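Local coordinates for protein integral membrane indolylacetylinositol arabinosyltransferase EmbC (Mycolicibacterium smegmatis, PDB 7BVE) that probably transfers arabinose units in building mycobacterial cell-wall arabinan, as a membrane-embedded glycosyltransferase that binds the drug ethambutol, at residues M286-E291 with Q974-H979; Y300-T305 with S487-V492; S958-L963 with V986-I991. All coordinates share one frame; numbering follows the deposited sequence.

Contact 1: residues M286-E291 with Q974-H979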
loop_
_atom_site.group_PDB
_atom_site.type_symbol
_atom_site.label_atom_id
_atom_site.label_comp_id
_atom_site.label_asym_id
_atom_site.label_seq_id
_atom_site.Cartn_x
_atom_site.Cartn_y
_atom_site.Cartn_z
ATOM N N MET A 286 4.591 -11.730 -28.999
ATOM C CA MET A 286 3.290 -11.587 -29.651
ATOM C C MET A 286 3.428 -11.271 -31.136
ATOM O O MET A 286 2.807 -11.927 -31.989
ATOM C CB MET A 286 2.495 -10.482 -28.969
ATOM C CG MET A 286 1.955 -10.795 -27.611
ATOM S SD MET A 286 1.237 -9.292 -26.945
ATOM C CE MET A 286 -0.039 -9.024 -28.143
ATOM N N ALA A 287 4.248 -10.270 -31.461
ATOM C CA ALA A 287 4.438 -9.864 -32.845
ATOM C C ALA A 287 5.157 -10.924 -33.658
ATOM O O ALA A 287 4.994 -10.975 -34.877
ATOM C CB ALA A 287 5.215 -8.554 -32.897
ATOM N N ARG A 288 5.944 -11.781 -33.017
ATOM C CA ARG A 288 6.648 -12.786 -33.793
ATOM C C ARG A 288 5.738 -13.963 -34.128
ATOM O O ARG A 288 5.837 -14.531 -35.219
ATOM C CB ARG A 288 7.893 -13.254 -33.048
ATOM C CG ARG A 288 8.859 -13.945 -33.970
ATOM C CD ARG A 288 10.035 -14.582 -33.276
ATOM N NE ARG A 288 10.870 -13.651 -32.538
ATOM C CZ ARG A 288 11.932 -14.032 -31.841
ATOM N NH1 ARG A 288 12.295 -15.300 -31.828
ATOM N NH2 ARG A 288 12.647 -13.143 -31.179
ATOM N N VAL A 289 4.837 -14.345 -33.219
ATOM C CA VAL A 289 3.977 -15.500 -33.501
ATOM C C VAL A 289 2.695 -15.159 -34.265
ATOM O O VAL A 289 2.033 -16.073 -34.796
ATOM C CB VAL A 289 3.607 -16.239 -32.204
ATOM C CG1 VAL A 289 4.849 -16.644 -31.474
ATOM C CG2 VAL A 289 2.735 -15.391 -31.335
ATOM N N SER A 290 2.329 -13.874 -34.351
ATOM C CA SER A 290 1.054 -13.512 -34.959
ATOM C C SER A 290 0.983 -13.736 -36.462
ATOM O O SER A 290 -0.116 -13.716 -37.017
ATOM C CB SER A 290 0.756 -12.056 -34.693
ATOM O OG SER A 290 1.648 -11.235 -35.409
ATOM N N GLU A 291 2.106 -13.907 -37.149
ATOM C CA GLU A 291 2.018 -14.122 -38.589
ATOM C C GLU A 291 1.608 -15.543 -38.920
ATOM O O GLU A 291 0.800 -15.764 -39.824
ATOM C CB GLU A 291 3.344 -13.807 -39.266
ATOM C CG GLU A 291 3.670 -12.347 -39.365
ATOM C CD GLU A 291 4.958 -12.124 -40.111
ATOM O OE1 GLU A 291 5.675 -13.114 -40.360
ATOM O OE2 GLU A 291 5.243 -10.969 -40.481
ATOM N N GLN A 974 16.407 -17.161 -30.050
ATOM C CA GLN A 974 15.596 -18.335 -29.753
ATOM C C GLN A 974 14.138 -18.076 -30.076
ATOM O O GLN A 974 13.600 -17.017 -29.750
ATOM C CB GLN A 974 15.743 -18.732 -28.286
ATOM C CG GLN A 974 16.982 -19.546 -28.010
ATOM C CD GLN A 974 18.230 -18.724 -27.924
ATOM O OE1 GLN A 974 18.190 -17.542 -27.611
ATOM N NE2 GLN A 974 19.353 -19.331 -28.259
ATOM N N ARG A 975 13.483 -19.067 -30.707
ATOM C CA ARG A 975 12.156 -18.753 -31.201
ATOM C C ARG A 975 11.072 -19.350 -30.314
ATOM O O ARG A 975 11.242 -20.446 -29.776
ATOM C CB ARG A 975 11.958 -19.235 -32.643
ATOM C CG ARG A 975 11.917 -20.717 -32.869
ATOM C CD ARG A 975 11.496 -20.991 -34.289
ATOM N NE ARG A 975 11.356 -22.412 -34.566
ATOM C CZ ARG A 975 10.238 -23.100 -34.371
ATOM N NH1 ARG A 975 10.197 -24.390 -34.654
ATOM N NH2 ARG A 975 9.164 -22.497 -33.895
ATOM N N PRO A 976 9.971 -18.639 -30.107
ATOM C CA PRO A 976 8.878 -19.181 -29.300
ATOM C C PRO A 976 8.059 -20.190 -30.091
ATOM O O PRO A 976 8.202 -20.336 -31.301
ATOM C CB PRO A 976 8.059 -17.940 -28.960
ATOM C CG PRO A 976 8.316 -17.025 -30.072
ATOM C CD PRO A 976 9.714 -17.244 -30.495
ATOM N N PHE A 977 7.187 -20.892 -29.381
ATOM C CA PHE A 977 6.380 -21.911 -30.029
ATOM C C PHE A 977 5.144 -21.288 -30.674
ATOM O O PHE A 977 4.633 -20.256 -30.240
ATOM C CB PHE A 977 6.005 -23.017 -29.034
ATOM C CG PHE A 977 5.162 -22.561 -27.880
ATOM C CD1 PHE A 977 5.746 -22.073 -26.733
ATOM C CD2 PHE A 977 3.789 -22.677 -27.919
ATOM C CE1 PHE A 977 4.978 -21.666 -25.672
ATOM C CE2 PHE A 977 3.022 -22.270 -26.862
ATOM C CZ PHE A 977 3.620 -21.769 -25.738
ATOM N N ASP A 978 4.665 -21.940 -31.726
ATOM C CA ASP A 978 3.585 -21.445 -32.560
ATOM C C ASP A 978 2.233 -21.983 -32.098
ATOM O O ASP A 978 2.133 -22.806 -31.192
ATOM C CB ASP A 978 3.828 -21.845 -34.013
ATOM C CG ASP A 978 4.942 -21.068 -34.662
ATOM O OD1 ASP A 978 5.114 -19.877 -34.342
ATOM O OD2 ASP A 978 5.655 -21.656 -35.498
ATOM N N HIS A 979 1.178 -21.499 -32.751
ATOM C CA HIS A 979 -0.167 -22.049 -32.661
ATOM C C HIS A 979 -0.878 -21.626 -33.932
ATOM O O HIS A 979 -0.646 -20.522 -34.415
ATOM C CB HIS A 979 -0.909 -21.554 -31.413
ATOM C CG HIS A 979 -1.274 -20.102 -31.441
ATOM N ND1 HIS A 979 -2.507 -19.656 -31.857
ATOM C CD2 HIS A 979 -0.570 -18.997 -31.106
ATOM C CE1 HIS A 979 -2.552 -18.341 -31.766
ATOM N NE2 HIS A 979 -1.387 -17.916 -31.321
#

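Contact 2: residues Y300-T305 with S487-V492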
loop_
_atom_site.group_PDB
_atom_site.type_symbol
_atom_site.label_atom_id
_atom_site.label_comp_id
_atom_site.label_asym_id
_atom_site.label_seq_id
_atom_site.Cartn_x
_atom_site.Cartn_y
_atom_site.Cartn_z
ATOM N N TYR A 300 0.243 -14.745 -23.746
ATOM C CA TYR A 300 0.554 -15.236 -22.419
ATOM C C TYR A 300 -0.652 -15.307 -21.500
ATOM O O TYR A 300 -0.527 -15.833 -20.398
ATOM C CB TYR A 300 1.632 -14.357 -21.781
ATOM C CG TYR A 300 2.975 -14.421 -22.467
ATOM C CD1 TYR A 300 3.840 -15.473 -22.238
ATOM C CD2 TYR A 300 3.375 -13.425 -23.336
ATOM C CE1 TYR A 300 5.060 -15.534 -22.857
ATOM C CE2 TYR A 300 4.594 -13.477 -23.959
ATOM C CZ TYR A 300 5.431 -14.531 -23.715
ATOM O OH TYR A 300 6.651 -14.583 -24.334
ATOM N N ARG A 301 -1.814 -14.811 -21.910
ATOM C CA ARG A 301 -2.943 -14.767 -20.996
ATOM C C ARG A 301 -4.229 -14.756 -21.808
ATOM O O ARG A 301 -4.231 -14.426 -22.994
ATOM C CB ARG A 301 -2.823 -13.555 -20.061
ATOM C CG ARG A 301 -3.715 -13.543 -18.832
ATOM C CD ARG A 301 -3.304 -12.471 -17.860
ATOM N NE ARG A 301 -4.241 -12.397 -16.750
ATOM C CZ ARG A 301 -4.207 -13.159 -15.659
ATOM N NH1 ARG A 301 -5.130 -12.986 -14.732
ATOM N NH2 ARG A 301 -3.277 -14.077 -15.494
ATOM N N TRP A 302 -5.306 -15.206 -21.160
ATOM C CA TRP A 302 -6.701 -15.114 -21.611
ATOM C C TRP A 302 -7.008 -15.963 -22.838
ATOM O O TRP A 302 -7.639 -15.479 -23.771
ATOM C CB TRP A 302 -7.157 -13.677 -21.861
ATOM C CG TRP A 302 -7.096 -12.796 -20.677
ATOM C CD1 TRP A 302 -7.779 -12.946 -19.523
ATOM C CD2 TRP A 302 -6.444 -11.534 -20.593
ATOM N NE1 TRP A 302 -7.511 -11.910 -18.682
ATOM C CE2 TRP A 302 -6.703 -11.018 -19.322
ATOM C CE3 TRP A 302 -5.615 -10.810 -21.452
ATOM C CZ2 TRP A 302 -6.176 -9.815 -18.893
ATOM C CZ3 TRP A 302 -5.098 -9.624 -21.019
ATOM C CH2 TRP A 302 -5.377 -9.136 -19.756
ATOM N N PHE A 303 -6.552 -17.217 -22.843
ATOM C CA PHE A 303 -7.159 -18.303 -23.619
ATOM C C PHE A 303 -7.051 -18.113 -25.129
ATOM O O PHE A 303 -7.808 -18.711 -25.888
ATOM C CB PHE A 303 -8.620 -18.478 -23.205
ATOM C CG PHE A 303 -8.789 -18.980 -21.807
ATOM C CD1 PHE A 303 -7.980 -19.957 -21.309
ATOM C CD2 PHE A 303 -9.654 -18.356 -20.945
ATOM C CE1 PHE A 303 -8.130 -20.373 -20.015
ATOM C CE2 PHE A 303 -9.779 -18.762 -19.643
ATOM C CZ PHE A 303 -9.015 -19.771 -19.187
ATOM N N GLY A 304 -6.127 -17.283 -25.595
ATOM C CA GLY A 304 -5.995 -17.072 -27.020
ATOM C C GLY A 304 -6.926 -16.044 -27.606
ATOM O O GLY A 304 -7.060 -15.976 -28.828
ATOM N N THR A 305 -7.550 -15.242 -26.732
ATOM C CA THR A 305 -8.444 -14.133 -27.163
ATOM C C THR A 305 -7.549 -13.045 -27.766
ATOM O O THR A 305 -6.462 -12.814 -27.202
ATOM C CB THR A 305 -9.279 -13.604 -25.990
ATOM O OG1 THR A 305 -8.386 -13.263 -24.929
ATOM C CG2 THR A 305 -10.301 -14.605 -25.497
ATOM N N SER A 487 -15.556 -8.285 -22.846
ATOM C CA SER A 487 -16.302 -8.626 -21.636
ATOM C C SER A 487 -15.643 -9.775 -20.883
ATOM O O SER A 487 -15.582 -9.766 -19.647
ATOM C CB SER A 487 -17.735 -8.991 -22.001
ATOM O OG SER A 487 -18.389 -7.904 -22.620
ATOM N N PHE A 488 -15.095 -10.745 -21.614
ATOM C CA PHE A 488 -14.450 -11.895 -20.995
ATOM C C PHE A 488 -13.120 -11.523 -20.347
ATOM O O PHE A 488 -12.802 -12.023 -19.265
ATOM C CB PHE A 488 -14.272 -12.978 -22.051
ATOM C CG PHE A 488 -13.685 -14.242 -21.538
ATOM C CD1 PHE A 488 -14.424 -15.082 -20.732
ATOM C CD2 PHE A 488 -12.409 -14.619 -21.900
ATOM C CE1 PHE A 488 -13.892 -16.251 -20.271
ATOM C CE2 PHE A 488 -11.881 -15.785 -21.441
ATOM C CZ PHE A 488 -12.625 -16.603 -20.627
ATOM N N LYS A 489 -12.333 -10.650 -20.987
ATOM C CA LYS A 489 -11.088 -10.182 -20.381
ATOM C C LYS A 489 -11.350 -9.355 -19.139
ATOM O O LYS A 489 -10.565 -9.389 -18.188
ATOM C CB LYS A 489 -10.287 -9.343 -21.365
ATOM C CG LYS A 489 -9.681 -10.084 -22.497
ATOM C CD LYS A 489 -8.927 -9.118 -23.357
ATOM C CE LYS A 489 -8.359 -9.805 -24.556
ATOM N NZ LYS A 489 -7.632 -8.840 -25.402
ATOM N N SER A 490 -12.432 -8.575 -19.141
ATOM C CA SER A 490 -12.794 -7.834 -17.939
ATOM C C SER A 490 -13.254 -8.769 -16.830
ATOM O O SER A 490 -12.996 -8.512 -15.651
ATOM C CB SER A 490 -13.881 -6.820 -18.263
ATOM O OG SER A 490 -14.279 -6.131 -17.097
ATOM N N ALA A 491 -13.930 -9.864 -17.188
ATOM C CA ALA A 491 -14.396 -10.805 -16.175
ATOM C C ALA A 491 -13.248 -11.606 -15.575
ATOM O O ALA A 491 -13.237 -11.868 -14.371
ATOM C CB ALA A 491 -15.435 -11.745 -16.773
ATOM N N VAL A 492 -12.276 -12.002 -16.390
ATOM C CA VAL A 492 -11.190 -12.860 -15.928
ATOM C C VAL A 492 -10.104 -12.048 -15.242
ATOM O O VAL A 492 -9.810 -12.254 -14.063
ATOM C CB VAL A 492 -10.587 -13.667 -17.093
ATOM C CG1 VAL A 492 -9.366 -14.424 -16.638
ATOM C CG2 VAL A 492 -11.603 -14.628 -17.644
#

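Contact 3: residues S958-L963 with V986-I991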
loop_
_atom_site.group_PDB
_atom_site.type_symbol
_atom_site.label_atom_id
_atom_site.label_comp_id
_atom_site.label_asym_id
_atom_site.label_seq_id
_atom_site.Cartn_x
_atom_site.Cartn_y
_atom_site.Cartn_z
ATOM N N SER A 958 16.270 -23.282 -33.761
ATOM C CA SER A 958 15.245 -24.041 -34.459
ATOM C C SER A 958 14.248 -24.723 -33.540
ATOM O O SER A 958 13.106 -24.924 -33.947
ATOM C CB SER A 958 15.888 -25.105 -35.355
ATOM O OG SER A 958 16.680 -24.508 -36.365
ATOM N N ASP A 959 14.644 -25.089 -32.327
ATOM C CA ASP A 959 13.734 -25.772 -31.421
ATOM C C ASP A 959 12.722 -24.787 -30.846
ATOM O O ASP A 959 13.059 -23.624 -30.615
ATOM C CB ASP A 959 14.505 -26.430 -30.284
ATOM C CG ASP A 959 15.339 -27.592 -30.745
ATOM O OD1 ASP A 959 14.947 -28.246 -31.733
ATOM O OD2 ASP A 959 16.388 -27.852 -30.125
ATOM N N PRO A 960 11.483 -25.215 -30.610
ATOM C CA PRO A 960 10.523 -24.333 -29.940
ATOM C C PRO A 960 10.842 -24.194 -28.459
ATOM O O PRO A 960 11.030 -25.183 -27.752
ATOM C CB PRO A 960 9.181 -25.031 -30.172
ATOM C CG PRO A 960 9.526 -26.438 -30.402
ATOM C CD PRO A 960 10.847 -26.446 -31.094
ATOM N N VAL A 961 10.911 -22.953 -28.001
ATOM C CA VAL A 961 11.287 -22.610 -26.640
ATOM C C VAL A 961 10.103 -21.914 -25.994
ATOM O O VAL A 961 9.423 -21.105 -26.626
ATOM C CB VAL A 961 12.543 -21.705 -26.630
ATOM C CG1 VAL A 961 12.969 -21.335 -25.232
ATOM C CG2 VAL A 961 13.678 -22.378 -27.344
ATOM N N MET A 962 9.837 -22.241 -24.737
ATOM C CA MET A 962 8.864 -21.492 -23.954
ATOM C C MET A 962 9.592 -20.367 -23.227
ATOM O O MET A 962 10.213 -20.569 -22.189
ATOM C CB MET A 962 8.122 -22.384 -22.978
ATOM C CG MET A 962 7.107 -21.589 -22.234
ATOM S SD MET A 962 6.095 -22.451 -21.057
ATOM C CE MET A 962 5.282 -21.020 -20.375
ATOM N N LEU A 963 9.518 -19.172 -23.786
ATOM C CA LEU A 963 10.074 -17.995 -23.147
ATOM C C LEU A 963 9.055 -17.402 -22.190
ATOM O O LEU A 963 7.850 -17.454 -22.433
ATOM C CB LEU A 963 10.450 -16.956 -24.200
ATOM C CG LEU A 963 11.551 -17.326 -25.179
ATOM C CD1 LEU A 963 11.576 -16.348 -26.301
ATOM C CD2 LEU A 963 12.859 -17.300 -24.461
ATOM N N VAL A 986 4.342 -28.069 -29.194
ATOM C CA VAL A 986 4.861 -28.512 -27.907
ATOM C C VAL A 986 6.303 -28.042 -27.765
ATOM O O VAL A 986 7.149 -28.398 -28.595
ATOM C CB VAL A 986 4.758 -30.036 -27.777
ATOM C CG1 VAL A 986 5.228 -30.481 -26.424
ATOM C CG2 VAL A 986 3.344 -30.483 -28.030
ATOM N N PRO A 987 6.631 -27.248 -26.751
ATOM C CA PRO A 987 7.999 -26.754 -26.601
ATOM C C PRO A 987 8.938 -27.827 -26.067
ATOM O O PRO A 987 8.526 -28.891 -25.612
ATOM C CB PRO A 987 7.839 -25.611 -25.601
ATOM C CG PRO A 987 6.667 -25.951 -24.836
ATOM C CD PRO A 987 5.731 -26.638 -25.764
ATOM N N LYS A 988 10.232 -27.524 -26.142
ATOM C CA LYS A 988 11.269 -28.428 -25.676
ATOM C C LYS A 988 12.118 -27.859 -24.557
ATOM O O LYS A 988 12.814 -28.628 -23.893
ATOM C CB LYS A 988 12.200 -28.819 -26.830
ATOM C CG LYS A 988 11.533 -29.603 -27.919
ATOM C CD LYS A 988 12.524 -29.983 -28.995
ATOM C CE LYS A 988 11.835 -30.668 -30.164
ATOM N NZ LYS A 988 11.283 -31.998 -29.799
ATOM N N TRP A 989 12.085 -26.550 -24.335
ATOM C CA TRP A 989 12.923 -25.880 -23.358
ATOM C C TRP A 989 12.073 -24.847 -22.642
ATOM O O TRP A 989 10.946 -24.567 -23.039
ATOM C CB TRP A 989 14.127 -25.210 -24.029
ATOM C CG TRP A 989 15.079 -26.151 -24.699
ATOM C CD1 TRP A 989 15.111 -26.481 -26.017
ATOM C CD2 TRP A 989 16.147 -26.868 -24.084
ATOM N NE1 TRP A 989 16.123 -27.369 -26.259
ATOM C CE2 TRP A 989 16.776 -27.621 -25.084
ATOM C CE3 TRP A 989 16.632 -26.946 -22.781
ATOM C CZ2 TRP A 989 17.860 -28.436 -24.822
ATOM C CZ3 TRP A 989 17.706 -27.747 -22.529
ATOM C CH2 TRP A 989 18.306 -28.488 -23.537
ATOM N N ARG A 990 12.616 -24.270 -21.581
ATOM C CA ARG A 990 11.965 -23.158 -20.909
ATOM C C ARG A 990 13.033 -22.278 -20.278
ATOM O O ARG A 990 13.966 -22.788 -19.663
ATOM C CB ARG A 990 10.990 -23.636 -19.839
ATOM C CG ARG A 990 10.275 -22.506 -19.172
ATOM C CD ARG A 990 9.450 -22.933 -18.011
ATOM N NE ARG A 990 9.039 -21.757 -17.260
ATOM C CZ ARG A 990 8.404 -21.797 -16.093
ATOM N NH1 ARG A 990 8.111 -22.959 -15.538
ATOM N NH2 ARG A 990 8.083 -20.671 -15.479
ATOM N N ILE A 991 12.900 -20.964 -20.429
ATOM C CA ILE A 991 13.835 -20.005 -19.855
ATOM C C ILE A 991 13.082 -19.136 -18.858
ATOM O O ILE A 991 12.038 -18.569 -19.189
ATOM C CB ILE A 991 14.509 -19.155 -20.947
ATOM C CG1 ILE A 991 15.327 -20.053 -21.864
ATOM C CG2 ILE A 991 15.421 -18.136 -20.343
ATOM C CD1 ILE A 991 15.772 -19.396 -23.110
#

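Contact 1: residues M286-E291 with Q974-H979
Arg-288 and Val-289, on consecutive positions of helix 281-293, meet the irregular chain 974-979 and so join the GT-C-type part of EmbC to its C-terminal domain. It is an example of helix-to-loop packing in which one polar grip and one small apolar patch share the work.

The polar part belongs to Arg-288. Its chain leaves with CG opposite the backbone N (chi1 -162°) and bends at chi3, which carries the guanidinium over to the loop. There NH1 donates to the carbonyl O of Gln-974 at 3.0 Å. The bond is bent, with 138° at the hydrogen, and the donor approaches from above the carbonyl plane, while the oxygen is tilted from the guanidinium plane. NH2 makes a weak bond to Pro-972 O, so the same group reaches two carbonyls of one loop.

The apolar part centres on Pro-976, whose ring is approached at two corners. Arg-288 CD lies 3.9 Å from Pro-976 CD, the two side chains crossing at about a right angle. Val-289 CG1 meets Pro-976 CG at 3.8 Å; a chi1 of -56° turns this methyl toward the proline. Thr-285, one turn back along the helix from Val-289, also touches the proline.

Beyond the segments, Tyr-299 bonds through its OH to Phe-977 O and packs against Val-289. Ethambutol is bound about 13 Å from the Val-289 side chain. The valine's CG1 methyl also rests 3.8 Å from Phe-977 O.

Contact 2: residues Y300-T305 with S487-V492
The loop between helices 281-293 and 314-320, whose Trp-302 side chain comes within about 4 Å of bound ethambutol, packs here against the last turns of helix 479-492. Trp-302 carries much of the contact. Lys-489 crosses its indole at about a right angle, and Lys-489 CG lies over one face, 4.2 Å from the centroid of the five-membered ring and 19° off its normal, a CH-pi contact. Arg-301 CG covers the opposite face, so the indole is sandwiched between two aliphatic chains. Val-492 comes in at the edge instead, CG1 standing 3.6 Å from Trp-302 CD1 near the ring plane.

Residues 302-305 form a type I' beta turn, with Phe-303 and Gly-304 at its corners, both at positive phi. Its closing bonds converge on one oxygen: Trp-302 O accepts from Thr-305 N at 3.0 Å and from Thr-305 OG1 at 2.6 Å, the hydroxyl lying in the carbonyl plane. With OG1 wedged between the backbone N and the carbonyl carbon (chi1 54°), the threonine folds back onto that oxygen. The extended lysine chain passes Thr-305 on its way to Pro-306 O, which NZ bonds.

Phe-303 and Phe-488 meet rim to rim, neither over the face of the other, with planes at 39° and centroids 5.8 Å apart. Tyr-63 packs edge-to-face with Phe-303, while Val-492 CG2 covers a face of Phe-488 from within the helix, 3.7 Å above its plane.

Contact 3: residues S958-L963 with V986-I991
Pro-960, Met-962 and their partners in 986-991 are joined first of all by backbone hydrogen bonds. Lys-988 N donates to Pro-960 O at 3.0 Å, Met-962 N to Trp-989 O at 3.1 Å, and Ile-991 N to Met-962 O at 3.2 Å. All three are fairly straight at the hydrogen, between 161° and 165°. Met-962 thus uses both its N-H and its C=O toward the same neighbour, bracketing Arg-990, whose CA adds a CA-H...O contact to Met-962 O.

That bracketed pair sets a parallel register between 989-991 and the weakly bonded strand 961-963, which run at 20° to each other. They belong to a mixed sheet in the C-terminal domain: 961-963 is an edge strand, and 989-992 pairs antiparallel with 1039-1045 on its other side.

Apolar packing falls on both faces. Val-961, Leu-963, Trp-989 and Ile-991 share one, where Ile-991 CD1 touches Leu-963 CD2 at 3.8 Å and Val-961 CG1 at 4.0 Å. The leucine and isoleucine chains lie side by side, pointing the same way. On the face of Met-962 and Arg-990, Met-962 CB meets Pro-987 CB at 4.2 Å; the extended methionine also touches Pro-1012 and Leu-1013.

Asp-959 and Lys-988, each just ahead of its strand, carry opposite charges that do not meet, Asp-959 OD1 and Lys-988 NZ being 5.6 Å apart. Asp-959 OD2 stands at the edge of the Trp-989 ring, 3.9 Å from NE1.

The three contacts, all partly buried, illustrate how chemistry follows place in a fold. Contact 3 lies within the C-terminal domain and rests on backbone pairing at a sheet edge. Contact 2 joins two parts of the GT-C-family region beside the ethambutol site, chiefly through aromatic rings and aliphatic chains. Contact 1 spans both regions with a single side-chain-to-carbonyl bond and buries the least surface. Elements are shared: 974-979 lies in the connection between the two strands of contact 3, where Arg-975 O is probably hydrogen-bonded to Val-961 N at 3.1 Å, and the 300-305 loop follows helix 281-293 of contact 1. Tyr-300 of contact 2 packs near Leu-963, while contacts 1 and 2 do not touch.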